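Side-chain contacts in glycerol dehydratase (Clostridium butyricum, PDB 1R9D), which probably dehydrates glycerol without vitamin B12, as a glycyl radical enzyme of the pyruvate formate-lyase family: residues A[11-16]-A[307-312]; A[644-649]-A[776-781]; A[664-667]-A[671-674]. One frame throughout, in Å; residues are numbered along the deposited sequence.

Contact 1. Residues A[11-16]-A[307-312]; sequences ERINIL and AQELID
R12 and E309 join the two helices by a salt bridge, in which R12 NE donates to E309 OE2 at 2.9 Å. The bond is bent (145°); NE comes from above the carboxylate plane, and the oxygen is tilted slightly from the guanidinium plane. A bend in the arginine at CG-CD (chi3 -57°) turns NE back toward the extended glutamate, and the two side chains cross nearly at right angles. E309 OE2 has a second partner in the hydroxyl of T10. The other oxygen, E309 OE1, takes a hydrogen bond from a water at 2.7 Å, and the same water accepts from R12 NH2 at 2.8 Å, so a direct and a bridged link run side by side. The remaining guanidinium bonds leave this pair: NH2 also forms a salt bridge with E241, and NH1 bonds to the carbonyl of Q69.

Beside this polar group, I13 CD1 packs on D312 CB at 3.5 Å and on the backbone carbonyl of E309. The D312 carboxylate is buried but satisfied on both oxygens: OD1 accepts from Q308 NE2 at 3.1 Å, and OD2 bonds to H368 ND1 on helix 357-369.

Running almost parallel, with axes 3° and 10.3 Å apart, the segments pair the N-terminal helix 11-22 with helix 304-317, consistent with the helical layer around the barrel of glycyl radical enzymes.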
ATOM      1  N   GLU A  11     -19.078  50.330  -0.082  1.00 34.06           N
ATOM      2  CA  GLU A  11     -18.730  50.387   1.329  1.00 34.35           C
ATOM      3  C   GLU A  11     -18.638  48.972   1.899  1.00 33.04           C
ATOM      4  O   GLU A  11     -17.858  48.714   2.812  1.00 32.97           O
ATOM      5  CB  GLU A  11     -19.778  51.203   2.094  1.00 35.94           C
ATOM      6  CG  GLU A  11     -19.542  51.285   3.592  1.00 38.89           C
ATOM      7  CD  GLU A  11     -18.105  51.619   3.948  1.00 41.26           C
ATOM      8  OE1 GLU A  11     -17.496  52.467   3.261  1.00 42.19           O
ATOM      9  OE2 GLU A  11     -17.587  51.038   4.928  1.00 43.73           O
ATOM     10  N   ARG A  12     -19.435  48.062   1.350  1.00 32.92           N
ATOM     11  CA  ARG A  12     -19.432  46.672   1.800  1.00 32.65           C
ATOM     12  C   ARG A  12     -18.021  46.101   1.702  1.00 32.00           C
ATOM     13  O   ARG A  12     -17.537  45.445   2.619  1.00 31.86           O
ATOM     14  CB  ARG A  12     -20.367  45.819   0.940  1.00 32.22           C
ATOM     15  CG  ARG A  12     -20.481  44.373   1.421  1.00 32.64           C
ATOM     16  CD  ARG A  12     -21.003  43.450   0.331  1.00 32.48           C
ATOM     17  NE  ARG A  12     -22.302  43.864  -0.190  1.00 33.31           N
ATOM     18  CZ  ARG A  12     -23.451  43.759   0.475  1.00 33.87           C
ATOM     19  NH1 ARG A  12     -23.471  43.250   1.699  1.00 31.80           N
ATOM     20  NH2 ARG A  12     -24.583  44.157  -0.095  1.00 32.60           N
ATOM     21  N   ILE A  13     -17.365  46.357   0.576  1.00 31.89           N
ATOM     22  CA  ILE A  13     -16.011  45.857   0.368  1.00 31.68           C
ATOM     23  C   ILE A  13     -15.051  46.416   1.414  1.00 31.30           C
ATOM     24  O   ILE A  13     -14.192  45.698   1.924  1.00 30.51           O
ATOM     25  CB  ILE A  13     -15.512  46.203  -1.051  1.00 31.68           C
ATOM     26  CG1 ILE A  13     -16.488  45.636  -2.085  1.00 31.83           C
ATOM     27  CG2 ILE A  13     -14.113  45.645  -1.273  1.00 31.36           C
ATOM     28  CD1 ILE A  13     -16.818  44.157  -1.885  1.00 32.03           C
ATOM     29  N   ASN A  14     -15.197  47.695   1.752  1.00 31.52           N
ATOM     30  CA  ASN A  14     -14.323  48.287   2.757  1.00 31.98           C
ATOM     31  C   ASN A  14     -14.528  47.614   4.112  1.00 31.67           C
ATOM     32  O   ASN A  14     -13.574  47.405   4.862  1.00 31.53           O
ATOM     33  CB  ASN A  14     -14.574  49.793   2.883  1.00 33.43           C
ATOM     34  CG  ASN A  14     -14.285  50.539   1.595  1.00 34.81           C
ATOM     35  OD1 ASN A  14     -13.317  50.238   0.894  1.00 36.15           O
ATOM     36  ND2 ASN A  14     -15.116  51.526   1.281  1.00 35.23           N
ATOM     37  N   ILE A  15     -15.775  47.274   4.421  1.00 31.90           N
ATOM     38  CA  ILE A  15     -16.093  46.618   5.685  1.00 31.47           C
ATOM     39  C   ILE A  15     -15.510  45.205   5.740  1.00 30.72           C
ATOM     40  O   ILE A  15     -14.926  44.804   6.747  1.00 30.26           O
ATOM     41  CB  ILE A  15     -17.620  46.542   5.902  1.00 32.08           C
ATOM     42  CG1 ILE A  15     -18.188  47.956   6.053  1.00 32.95           C
ATOM     43  CG2 ILE A  15     -17.933  45.708   7.145  1.00 30.86           C
ATOM     44  CD1 ILE A  15     -19.696  48.009   6.115  1.00 34.13           C
ATOM     45  N   LEU A  16     -15.672  44.455   4.654  1.00 31.61           N
ATOM     46  CA  LEU A  16     -15.159  43.091   4.595  1.00 30.99           C
ATOM     47  C   LEU A  16     -13.632  43.091   4.628  1.00 31.07           C
ATOM     48  O   LEU A  16     -13.022  42.247   5.283  1.00 31.80           O
ATOM     49  CB  LEU A  16     -15.670  42.393   3.333  1.00 31.23           C
ATOM     50  CG  LEU A  16     -17.188  42.195   3.278  1.00 30.96           C
ATOM     51  CD1 LEU A  16     -17.600  41.732   1.900  1.00 31.80           C
ATOM     52  CD2 LEU A  16     -17.612  41.186   4.337  1.00 30.74           C
ATOM     53  N   ALA A 307     -21.932  42.597 -10.425  1.00 31.60           N
ATOM     54  CA  ALA A 307     -21.030  41.532 -10.849  1.00 30.94           C
ATOM     55  C   ALA A 307     -19.649  41.862 -10.292  1.00 30.92           C
ATOM     56  O   ALA A 307     -18.948  40.991  -9.781  1.00 30.79           O
ATOM     57  CB  ALA A 307     -20.978  41.449 -12.378  1.00 30.38           C
ATOM     58  N   GLN A 308     -19.268  43.134 -10.379  1.00 30.02           N
ATOM     59  CA  GLN A 308     -17.973  43.564  -9.871  1.00 29.68           C
ATOM     60  C   GLN A 308     -17.903  43.434  -8.351  1.00 29.54           C
ATOM     61  O   GLN A 308     -16.867  43.059  -7.810  1.00 30.56           O
ATOM     62  CB  GLN A 308     -17.683  45.011 -10.277  1.00 29.30           C
ATOM     63  CG  GLN A 308     -16.309  45.510  -9.836  1.00 29.66           C
ATOM     64  CD  GLN A 308     -15.161  44.797 -10.549  1.00 29.01           C
ATOM     65  OE1 GLN A 308     -15.075  44.810 -11.775  1.00 30.19           O
ATOM     66  NE2 GLN A 308     -14.274  44.181  -9.774  1.00 29.25           N
ATOM     67  N   GLU A 309     -18.995  43.739  -7.657  1.00 29.13           N
ATOM     68  CA  GLU A 309     -18.993  43.626  -6.197  1.00 28.28           C
ATOM     69  C   GLU A 309     -18.825  42.164  -5.771  1.00 27.67           C
ATOM     70  O   GLU A 309     -18.161  41.873  -4.778  1.00 26.97           O
ATOM     71  CB  GLU A 309     -20.287  44.214  -5.602  1.00 29.22           C
ATOM     72  CG  GLU A 309     -20.353  44.178  -4.074  1.00 31.49           C
ATOM     73  CD  GLU A 309     -21.555  44.932  -3.506  1.00 32.95           C
ATOM     74  OE1 GLU A 309     -22.635  44.895  -4.131  1.00 34.18           O
ATOM     75  OE2 GLU A 309     -21.425  45.554  -2.428  1.00 34.17           O
ATOM     76  N   LEU A 310     -19.417  41.245  -6.529  1.00 28.08           N
ATOM     77  CA  LEU A 310     -19.307  39.820  -6.218  1.00 28.81           C
ATOM     78  C   LEU A 310     -17.868  39.342  -6.408  1.00 29.03           C
ATOM     79  O   LEU A 310     -17.351  38.543  -5.618  1.00 28.47           O
ATOM     80  CB  LEU A 310     -20.249  39.007  -7.108  1.00 29.60           C
ATOM     81  CG  LEU A 310     -21.740  39.133  -6.771  1.00 29.48           C
ATOM     82  CD1 LEU A 310     -22.567  38.389  -7.799  1.00 29.78           C
ATOM     83  CD2 LEU A 310     -21.990  38.581  -5.376  1.00 29.97           C
ATOM     84  N   ILE A 311     -17.224  39.829  -7.463  1.00 28.15           N
ATOM     85  CA  ILE A 311     -15.837  39.463  -7.718  1.00 29.18           C
ATOM     86  C   ILE A 311     -14.987  40.023  -6.574  1.00 28.86           C
ATOM     87  O   ILE A 311     -14.087  39.353  -6.073  1.00 27.40           O
ATOM     88  CB  ILE A 311     -15.366  40.010  -9.092  1.00 29.33           C
ATOM     89  CG1 ILE A 311     -16.111  39.272 -10.209  1.00 30.72           C
ATOM     90  CG2 ILE A 311     -13.859  39.826  -9.255  1.00 30.29           C
ATOM     91  CD1 ILE A 311     -15.724  39.701 -11.618  1.00 31.80           C
ATOM     92  N   ASP A 312     -15.292  41.245  -6.140  1.00 29.39           N
ATOM     93  CA  ASP A 312     -14.552  41.846  -5.035  1.00 29.00           C
ATOM     94  C   ASP A 312     -14.693  40.989  -3.780  1.00 28.79           C
ATOM     95  O   ASP A 312     -13.737  40.829  -3.019  1.00 27.73           O
ATOM     96  CB  ASP A 312     -15.054  43.267  -4.737  1.00 30.65           C
ATOM     97  CG  ASP A 312     -14.771  44.245  -5.867  1.00 32.36           C
ATOM     98  OD1 ASP A 312     -13.897  43.957  -6.715  1.00 31.81           O
ATOM     99  OD2 ASP A 312     -15.421  45.317  -5.897  1.00 32.61           O
TER
HETATM  100  O   HOH W   1     -24.963  44.743  -2.783  1.00 36.89           O

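Contact 2. Residues A[644-649]-A[776-781]; sequences INVYFG and QNDIIA
N645 holds its amide between its own backbone N and carbonyl carbon (chi1 60°), while D778 swings its carboxylate opposite its backbone N (chi1 -173°), and these two settings send the polar groups toward each other from the two helices. N645 ND2 donates to D778 OD1 at 3.0 Å, fairly straight at 157°. The acceptor lies close to the amide plane, yet the amide comes to the carboxylate from above its plane. Besides this bond, N645 ND2 is hydrogen-bonded to the carbonyl of L665, so one amide nitrogen links helix 644-650 both to helix 773-781 and to the loop that carries L665.

Next to the polar link, V646 slides past the aspartate. Its CG2 methyl rests on D778 CB at 3.6 Å and lies 3.7 Å from both D778 CG and D778 OD1, so one methyl flanks the carboxylate along its stem while the amide engages its oxygen.

The other oxygen, D778 OD2, forms a salt bridge with R673, and the side chain of P664 also packs against D778. Bound glycerol is about 10 Å from the N645 side chain, too far for direct contact.

D778 is thus a buried carboxylate with each oxygen gripped by a different donor, one neutral and one cationic. Such a pairing would favour the charged form of the aspartate, with the arginine probably supplying most of the compensation and the amide fixing the carboxylate's rotation.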
ATOM      1  N   ILE A 644      13.006  32.367   0.574  1.00 26.48           N
ATOM      2  CA  ILE A 644      14.137  31.590   1.066  1.00 25.92           C
ATOM      3  C   ILE A 644      15.541  32.086   0.721  1.00 26.68           C
ATOM      4  O   ILE A 644      16.515  31.619   1.310  1.00 26.71           O
ATOM      5  CB  ILE A 644      14.013  30.100   0.639  1.00 25.95           C
ATOM      6  CG1 ILE A 644      14.766  29.208   1.633  1.00 25.62           C
ATOM      7  CG2 ILE A 644      14.595  29.896  -0.761  1.00 25.12           C
ATOM      8  CD1 ILE A 644      14.508  27.717   1.444  1.00 26.05           C
ATOM      9  N   ASN A 645      15.662  33.026  -0.212  1.00 26.18           N
ATOM     10  CA  ASN A 645      16.990  33.528  -0.569  1.00 26.85           C
ATOM     11  C   ASN A 645      17.681  34.192   0.626  1.00 26.74           C
ATOM     12  O   ASN A 645      18.908  34.202   0.717  1.00 26.58           O
ATOM     13  CB  ASN A 645      16.908  34.500  -1.753  1.00 27.12           C
ATOM     14  CG  ASN A 645      16.051  35.713  -1.465  1.00 28.37           C
ATOM     15  OD1 ASN A 645      14.845  35.602  -1.238  1.00 29.98           O
ATOM     16  ND2 ASN A 645      16.671  36.886  -1.481  1.00 27.97           N
ATOM     17  N   VAL A 646      16.893  34.744   1.544  1.00 26.95           N
ATOM     18  CA  VAL A 646      17.453  35.377   2.733  1.00 27.57           C
ATOM     19  C   VAL A 646      17.941  34.277   3.675  1.00 26.82           C
ATOM     20  O   VAL A 646      19.086  34.294   4.115  1.00 27.42           O
ATOM     21  CB  VAL A 646      16.403  36.256   3.444  1.00 28.32           C
ATOM     22  CG1 VAL A 646      16.974  36.809   4.750  1.00 28.73           C
ATOM     23  CG2 VAL A 646      15.989  37.403   2.526  1.00 29.77           C
ATOM     24  N   TYR A 647      17.075  33.310   3.969  1.00 27.12           N
ATOM     25  CA  TYR A 647      17.443  32.200   4.847  1.00 27.41           C
ATOM     26  C   TYR A 647      18.626  31.399   4.300  1.00 26.55           C
ATOM     27  O   TYR A 647      19.560  31.080   5.037  1.00 25.71           O
ATOM     28  CB  TYR A 647      16.252  31.260   5.054  1.00 29.60           C
ATOM     29  CG  TYR A 647      16.575  30.074   5.933  1.00 32.17           C
ATOM     30  CD1 TYR A 647      16.999  30.256   7.248  1.00 33.88           C
ATOM     31  CD2 TYR A 647      16.453  28.769   5.454  1.00 33.22           C
ATOM     32  CE1 TYR A 647      17.294  29.169   8.068  1.00 35.03           C
ATOM     33  CE2 TYR A 647      16.746  27.675   6.268  1.00 35.03           C
ATOM     34  CZ  TYR A 647      17.164  27.885   7.572  1.00 35.40           C
ATOM     35  OH  TYR A 647      17.448  26.813   8.389  1.00 38.38           O
ATOM     36  N   PHE A 648      18.581  31.061   3.012  1.00 25.97           N
ATOM     37  CA  PHE A 648      19.673  30.306   2.396  1.00 26.10           C
ATOM     38  C   PHE A 648      20.970  31.102   2.527  1.00 25.96           C
ATOM     39  O   PHE A 648      22.035  30.539   2.785  1.00 25.19           O
ATOM     40  CB  PHE A 648      19.386  30.039   0.909  1.00 26.72           C
ATOM     41  CG  PHE A 648      18.731  28.695   0.628  1.00 26.49           C
ATOM     42  CD1 PHE A 648      18.371  28.348  -0.679  1.00 27.02           C
ATOM     43  CD2 PHE A 648      18.496  27.777   1.649  1.00 26.14           C
ATOM     44  CE1 PHE A 648      17.790  27.103  -0.963  1.00 25.88           C
ATOM     45  CE2 PHE A 648      17.913  26.528   1.376  1.00 26.78           C
ATOM     46  CZ  PHE A 648      17.562  26.194   0.067  1.00 25.84           C
ATOM     47  N   GLY A 649      20.870  32.416   2.354  1.00 26.31           N
ATOM     48  CA  GLY A 649      22.043  33.266   2.460  1.00 27.52           C
ATOM     49  C   GLY A 649      22.693  33.208   3.834  1.00 27.72           C
ATOM     50  O   GLY A 649      23.919  33.233   3.955  1.00 26.84           O
ATOM     51  N   GLN A 776      12.065  42.159   5.037  1.00 27.89           N
ATOM     52  CA  GLN A 776      11.743  43.553   4.749  1.00 27.81           C
ATOM     53  C   GLN A 776      13.000  44.255   4.244  1.00 27.31           C
ATOM     54  O   GLN A 776      12.959  44.990   3.256  1.00 28.21           O
ATOM     55  CB  GLN A 776      11.259  44.281   6.002  1.00 27.43           C
ATOM     56  CG  GLN A 776       9.957  43.779   6.591  1.00 27.99           C
ATOM     57  CD  GLN A 776       9.514  44.638   7.760  1.00 28.23           C
ATOM     58  OE1 GLN A 776      10.347  45.155   8.505  1.00 28.20           O
ATOM     59  NE2 GLN A 776       8.205  44.789   7.932  1.00 27.53           N
ATOM     60  N   ASN A 777      14.115  44.021   4.931  1.00 27.72           N
ATOM     61  CA  ASN A 777      15.383  44.642   4.560  1.00 27.50           C
ATOM     62  C   ASN A 777      15.907  44.174   3.207  1.00 27.62           C
ATOM     63  O   ASN A 777      16.526  44.946   2.484  1.00 26.87           O
ATOM     64  CB  ASN A 777      16.444  44.386   5.635  1.00 28.40           C
ATOM     65  CG  ASN A 777      16.150  45.129   6.928  1.00 29.41           C
ATOM     66  OD1 ASN A 777      15.413  46.115   6.931  1.00 30.24           O
ATOM     67  ND2 ASN A 777      16.738  44.668   8.027  1.00 30.08           N
ATOM     68  N   ASP A 778      15.671  42.912   2.866  1.00 27.34           N
ATOM     69  CA  ASP A 778      16.134  42.401   1.581  1.00 27.54           C
ATOM     70  C   ASP A 778      15.396  43.134   0.463  1.00 26.95           C
ATOM     71  O   ASP A 778      15.995  43.511  -0.544  1.00 26.92           O
ATOM     72  CB  ASP A 778      15.883  40.891   1.473  1.00 28.51           C
ATOM     73  CG  ASP A 778      16.500  40.284   0.217  1.00 30.93           C
ATOM     74  OD1 ASP A 778      15.784  39.571  -0.521  1.00 30.78           O
ATOM     75  OD2 ASP A 778      17.704  40.515  -0.026  1.00 30.09           O
ATOM     76  N   ILE A 779      14.094  43.351   0.648  1.00 25.97           N
ATOM     77  CA  ILE A 779      13.292  44.045  -0.357  1.00 25.78           C
ATOM     78  C   ILE A 779      13.703  45.512  -0.486  1.00 26.54           C
ATOM     79  O   ILE A 779      13.804  46.045  -1.590  1.00 26.31           O
ATOM     80  CB  ILE A 779      11.785  43.962  -0.022  1.00 25.05           C
ATOM     81  CG1 ILE A 779      11.319  42.505  -0.140  1.00 25.59           C
ATOM     82  CG2 ILE A 779      10.984  44.867  -0.948  1.00 25.82           C
ATOM     83  CD1 ILE A 779       9.884  42.268   0.325  1.00 25.14           C
ATOM     84  N   ILE A 780      13.942  46.160   0.645  1.00 25.84           N
ATOM     85  CA  ILE A 780      14.352  47.562   0.630  1.00 26.63           C
ATOM     86  C   ILE A 780      15.718  47.721  -0.053  1.00 26.31           C
ATOM     87  O   ILE A 780      15.971  48.726  -0.724  1.00 27.09           O
ATOM     88  CB  ILE A 780      14.425  48.120   2.080  1.00 26.10           C
ATOM     89  CG1 ILE A 780      13.014  48.198   2.668  1.00 26.95           C
ATOM     90  CG2 ILE A 780      15.079  49.493   2.090  1.00 27.68           C
ATOM     91  CD1 ILE A 780      12.979  48.476   4.166  1.00 27.68           C
ATOM     92  N   ALA A 781      16.581  46.721   0.106  1.00 26.59           N
ATOM     93  CA  ALA A 781      17.929  46.764  -0.462  1.00 26.72           C
ATOM     94  C   ALA A 781      18.013  46.486  -1.961  1.00 27.32           C
ATOM     95  O   ALA A 781      19.065  46.683  -2.574  1.00 27.06           O
ATOM     96  CB  ALA A 781      18.839  45.803   0.294  1.00 27.55           C
TER

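Contact 3. Residues A[664-667]-A[671-674]; sequences PLAD and PSRG
P664 meets R673 through the outer corner of its ring: CG lies 3.8 Å from R673 NH2 and CB 4.1 Å away, a van der Waals contact in which the guanidinium comes at the proline obliquely. The second touch is between A666 and S672, where the alanine CB rests 3.8 Å from S672 OG. No direct hydrogen bond spans the two segments. Their polar link is a water, which donates to D667 OD2 at 2.6 Å and to the carbonyl P671 O at 2.7 Å, and so stitches the segments together near the short link between them.

In the next shell, R673 is placed by its charge. CG sits between the backbone N and the carbonyl carbon (chi1 62°) and the chain bends again at CG-CD, bringing the guanidinium back beside P664 to where NH2 forms its salt bridge with D778 OD2; its carbon CZ also packs on A781. Both residues belong to helix 773-781, which thus backs the proline-arginine pair. On the alanine-serine side, helix 553-569 supplies the support: A554 touches A666 and S672, and N555 OD1 accepts from A666 N. The carboxylate of D667 that takes the water is held at its other oxygen, OD1, by N702.

With P664, A666, P671 and S672 all near polyproline II conformation, these are two extended arms of an irregular loop, doubled back on itself through side chains and water instead of strand pairing, in the sequence region assigned to the glycine radical family.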
ATOM      1  N   PRO A 664      22.122  37.671   2.226  1.00 27.95           N
ATOM      2  CA  PRO A 664      21.101  37.089   1.348  1.00 27.17           C
ATOM      3  C   PRO A 664      21.632  36.742  -0.034  1.00 27.06           C
ATOM      4  O   PRO A 664      22.585  37.352  -0.512  1.00 26.73           O
ATOM      5  CB  PRO A 664      20.046  38.188   1.263  1.00 27.26           C
ATOM      6  CG  PRO A 664      20.187  38.905   2.579  1.00 28.41           C
ATOM      7  CD  PRO A 664      21.686  38.982   2.740  1.00 28.05           C
ATOM      8  N   LEU A 665      21.014  35.751  -0.664  1.00 26.33           N
ATOM      9  CA  LEU A 665      21.380  35.375  -2.020  1.00 26.07           C
ATOM     10  C   LEU A 665      20.427  36.193  -2.887  1.00 26.78           C
ATOM     11  O   LEU A 665      19.506  36.829  -2.367  1.00 26.54           O
ATOM     12  CB  LEU A 665      21.133  33.883  -2.260  1.00 25.11           C
ATOM     13  CG  LEU A 665      21.933  32.884  -1.427  1.00 24.95           C
ATOM     14  CD1 LEU A 665      21.560  31.463  -1.851  1.00 24.85           C
ATOM     15  CD2 LEU A 665      23.420  33.125  -1.624  1.00 24.79           C
ATOM     16  N   ALA A 666      20.645  36.190  -4.197  1.00 26.42           N
ATOM     17  CA  ALA A 666      19.775  36.920  -5.112  1.00 27.70           C
ATOM     18  C   ALA A 666      18.442  36.183  -5.244  1.00 28.60           C
ATOM     19  O   ALA A 666      18.375  34.969  -5.043  1.00 29.30           O
ATOM     20  CB  ALA A 666      20.441  37.045  -6.479  1.00 26.99           C
ATOM     21  N   ASP A 667      17.391  36.922  -5.592  1.00 28.83           N
ATOM     22  CA  ASP A 667      16.049  36.360  -5.747  1.00 29.51           C
ATOM     23  C   ASP A 667      15.740  35.942  -7.191  1.00 28.31           C
ATOM     24  O   ASP A 667      15.875  36.740  -8.114  1.00 28.64           O
ATOM     25  CB  ASP A 667      15.016  37.386  -5.268  1.00 31.40           C
ATOM     26  CG  ASP A 667      15.222  38.760  -5.893  1.00 34.42           C
ATOM     27  OD1 ASP A 667      14.373  39.183  -6.704  1.00 35.87           O
ATOM     28  OD2 ASP A 667      16.243  39.416  -5.581  1.00 36.37           O
ATOM     29  N   PRO A 671      19.224  40.123 -11.047  1.00 23.82           N
ATOM     30  CA  PRO A 671      20.620  40.455 -10.741  1.00 24.00           C
ATOM     31  C   PRO A 671      20.763  40.706  -9.236  1.00 25.24           C
ATOM     32  O   PRO A 671      19.779  41.045  -8.571  1.00 25.70           O
ATOM     33  CB  PRO A 671      20.854  41.730 -11.551  1.00 23.80           C
ATOM     34  CG  PRO A 671      19.963  41.539 -12.743  1.00 23.66           C
ATOM     35  CD  PRO A 671      18.693  40.992 -12.112  1.00 23.03           C
ATOM     36  N   SER A 672      21.969  40.531  -8.699  1.00 25.35           N
ATOM     37  CA  SER A 672      22.208  40.768  -7.273  1.00 27.31           C
ATOM     38  C   SER A 672      22.042  42.253  -6.970  1.00 27.46           C
ATOM     39  O   SER A 672      22.235  43.092  -7.842  1.00 26.88           O
ATOM     40  CB  SER A 672      23.621  40.327  -6.875  1.00 28.13           C
ATOM     41  OG  SER A 672      23.767  38.920  -6.952  1.00 30.41           O
ATOM     42  N   ARG A 673      21.702  42.571  -5.727  1.00 28.03           N
ATOM     43  CA  ARG A 673      21.489  43.959  -5.323  1.00 30.18           C
ATOM     44  C   ARG A 673      22.645  44.883  -5.684  1.00 29.56           C
ATOM     45  O   ARG A 673      23.807  44.562  -5.438  1.00 29.80           O
ATOM     46  CB  ARG A 673      21.238  44.040  -3.813  1.00 31.34           C
ATOM     47  CG  ARG A 673      22.400  43.555  -2.971  1.00 32.97           C
ATOM     48  CD  ARG A 673      22.169  43.832  -1.494  1.00 35.15           C
ATOM     49  NE  ARG A 673      21.069  43.041  -0.943  1.00 35.60           N
ATOM     50  CZ  ARG A 673      20.785  42.971   0.353  1.00 35.47           C
ATOM     51  NH1 ARG A 673      21.518  43.647   1.229  1.00 35.37           N
ATOM     52  NH2 ARG A 673      19.782  42.213   0.775  1.00 36.25           N
ATOM     53  N   GLY A 674      22.300  46.028  -6.269  1.00 30.42           N
ATOM     54  CA  GLY A 674      23.285  47.027  -6.653  1.00 30.95           C
ATOM     55  C   GLY A 674      24.247  46.652  -7.765  1.00 31.38           C
ATOM     56  O   GLY A 674      25.120  47.448  -8.121  1.00 31.05           O
TER
HETATM   57  O   HOH W   2      18.492  40.677  -6.191  1.00 39.82           O

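Contacts 2 and 3 adjoin, their centres 8 Å apart, with contact 3 nested in the chain loop that contact 2 closes. They share the D778-R673 salt bridge, and a probable backbone hydrogen bond, N645 O to L665 N at 3.0 Å, joins them a second time. Contact 2 is buried; contact 3 grades from buried A666 to exposed R673 and carries no direct hydrogen bond of its own. Contact 1 is separate, about 22 Å from contact 2 by nearest atoms, partly buried and farther from the chain's centre. It joins two parallel helices by a salt bridge, whereas contact 2 uses a neutral amide and contact 3 a water.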